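Local coordinates for alpha-11 giardin (Giardia intestinalis, PDB 2II2), which binds calcium as an unusual annexin, probably associates with acidic phospholipids, and is thought to take part in the parasite's attachment and cytoskeletal remodelling, at residues 161-166 with 188-193. Sequence-based numbering, arbitrary orientation.
Sequences EVLKHN and DEYKEI
V162 O, one residue before the L163 side chain that meets I193, illustrates how a helical carbonyl can serve two donors from a single residue. The backbone N of N166 reaches V162 O at 3.0 Å in the usual helical bond, while ND2 of the same N166 approaches V162 O at 2.9 Å from the opposite face of the carbonyl plane. This second bond is bent, with an N-H...O angle of 149°, and the donor stands above that plane. Since N166 OD1 also accepts from the backbone N of D174, both ends of the buried amide are held, which fixes its rotation. No hydrogen bond spans the two segments; the closest touch is between apolar methyls. L163 extends from helix 156-169 with CD1 anti to CA (chi2 178°), a shape that carries this methyl outward to I193 CG2, 3.9 Å away. The two side chains cross at about a right angle, and the contact is slender, burying 78 Å² in all, with the one methyl pair as its closest approach. In the all-helical annexin fold of this protein, helices 156-169 and 187-201 come together here, well away from the calcium-binding residues I60 and E66. I193 also packs back on V156 and D159 of helix 156-169, and L163 on F197 of helix 187-201. Y190, also buried, brings its OH to 4.3 Å from L163 CD1, a loose approach; that hydroxyl is hydrogen-bonded to H226 ND1.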
# COMPACT_ATOMS: atom_id res chain seq x y z
N GLU A 161 -17.50 14.40 -17.32
CA GLU A 161 -17.90 15.76 -17.02
C GLU A 161 -18.04 15.98 -15.50
O GLU A 161 -17.68 17.03 -15.01
CB GLU A 161 -19.19 16.12 -17.76
CG GLU A 161 -19.00 16.41 -19.24
CD GLU A 161 -18.36 17.76 -19.56
OE1 GLU A 161 -18.00 18.54 -18.64
OE2 GLU A 161 -18.21 18.02 -20.77
N VAL A 162 -18.52 14.98 -14.76
CA VAL A 162 -18.63 15.08 -13.30
C VAL A 162 -17.22 15.28 -12.73
O VAL A 162 -17.01 16.13 -11.84
CB VAL A 162 -19.31 13.82 -12.68
CG1 VAL A 162 -19.16 13.81 -11.14
CG2 VAL A 162 -20.77 13.75 -13.09
N LEU A 163 -16.25 14.51 -13.22
CA LEU A 163 -14.89 14.71 -12.76
C LEU A 163 -14.33 16.08 -13.13
O LEU A 163 -13.69 16.73 -12.31
CB LEU A 163 -13.94 13.62 -13.28
CG LEU A 163 -14.21 12.23 -12.71
CD1 LEU A 163 -13.25 11.22 -13.31
CD2 LEU A 163 -14.08 12.22 -11.17
N LYS A 164 -14.55 16.55 -14.36
CA LYS A 164 -14.06 17.87 -14.74
C LYS A 164 -14.71 18.92 -13.86
O LYS A 164 -14.05 19.83 -13.34
CB LYS A 164 -14.36 18.16 -16.22
CG LYS A 164 -14.07 19.61 -16.67
CD LYS A 164 -14.35 19.76 -18.16
CE LYS A 164 -14.01 21.15 -18.66
NZ LYS A 164 -15.02 22.12 -18.20
N HIS A 165 -16.02 18.82 -13.68
CA HIS A 165 -16.72 19.83 -12.91
C HIS A 165 -16.20 19.93 -11.48
O HIS A 165 -15.92 21.01 -10.97
CB HIS A 165 -18.20 19.55 -12.89
CG HIS A 165 -18.97 20.59 -12.16
ND1 HIS A 165 -19.16 21.86 -12.67
CD2 HIS A 165 -19.53 20.59 -10.93
CE1 HIS A 165 -19.83 22.58 -11.80
NE2 HIS A 165 -20.08 21.84 -10.73
N ASN A 166 -16.09 18.78 -10.83
CA ASN A 166 -15.68 18.77 -9.44
C ASN A 166 -14.21 19.03 -9.24
O ASN A 166 -13.85 19.78 -8.33
CB ASN A 166 -16.06 17.45 -8.79
CG ASN A 166 -17.54 17.37 -8.46
OD1 ASN A 166 -17.99 18.01 -7.50
ND2 ASN A 166 -18.30 16.61 -9.24
N ASP A 188 -13.55 -1.44 -17.09
CA ASP A 188 -13.82 -1.16 -18.50
C ASP A 188 -14.36 0.25 -18.68
O ASP A 188 -13.89 1.00 -19.55
CB ASP A 188 -14.80 -2.19 -19.09
CG ASP A 188 -14.16 -3.55 -19.37
OD1 ASP A 188 -12.95 -3.73 -19.19
OD2 ASP A 188 -14.92 -4.44 -19.78
N GLU A 189 -15.39 0.61 -17.90
CA GLU A 189 -15.93 1.95 -18.04
C GLU A 189 -14.93 3.02 -17.60
O GLU A 189 -14.85 4.08 -18.22
CB GLU A 189 -17.21 2.11 -17.24
CG GLU A 189 -18.38 1.43 -17.92
CD GLU A 189 -19.76 1.85 -17.40
OE1 GLU A 189 -19.84 2.47 -16.30
OE2 GLU A 189 -20.77 1.49 -18.08
N TYR A 190 -14.17 2.75 -16.53
CA TYR A 190 -13.25 3.77 -16.07
C TYR A 190 -12.13 4.09 -17.07
O TYR A 190 -11.71 5.24 -17.18
CB TYR A 190 -12.60 3.39 -14.71
CG TYR A 190 -12.03 4.61 -14.05
CD1 TYR A 190 -12.86 5.53 -13.43
CD2 TYR A 190 -10.66 4.87 -14.07
CE1 TYR A 190 -12.36 6.68 -12.82
CE2 TYR A 190 -10.12 6.00 -13.46
CZ TYR A 190 -10.99 6.93 -12.83
OH TYR A 190 -10.50 8.07 -12.21
N LYS A 191 -11.65 3.08 -17.80
CA LYS A 191 -10.64 3.35 -18.83
C LYS A 191 -11.21 4.38 -19.82
O LYS A 191 -10.50 5.31 -20.26
CB LYS A 191 -10.31 2.05 -19.56
CG LYS A 191 -9.14 2.17 -20.53
CD LYS A 191 -8.80 0.86 -21.21
CE LYS A 191 -7.53 1.05 -22.05
NZ LYS A 191 -7.15 -0.24 -22.67
N GLU A 192 -12.49 4.22 -20.17
CA GLU A 192 -13.14 5.15 -21.08
C GLU A 192 -13.38 6.54 -20.45
O GLU A 192 -13.19 7.57 -21.11
CB GLU A 192 -14.45 4.54 -21.56
CG GLU A 192 -14.22 3.26 -22.34
CD GLU A 192 -15.43 2.34 -22.42
OE1 GLU A 192 -16.53 2.71 -21.93
OE2 GLU A 192 -15.28 1.22 -22.98
N ILE A 193 -13.78 6.57 -19.17
CA ILE A 193 -13.99 7.82 -18.46
C ILE A 193 -12.68 8.61 -18.40
O ILE A 193 -12.67 9.83 -18.65
CB ILE A 193 -14.56 7.56 -17.05
CG1 ILE A 193 -15.98 6.99 -17.15
CG2 ILE A 193 -14.48 8.81 -16.18
CD1 ILE A 193 -16.44 6.34 -15.82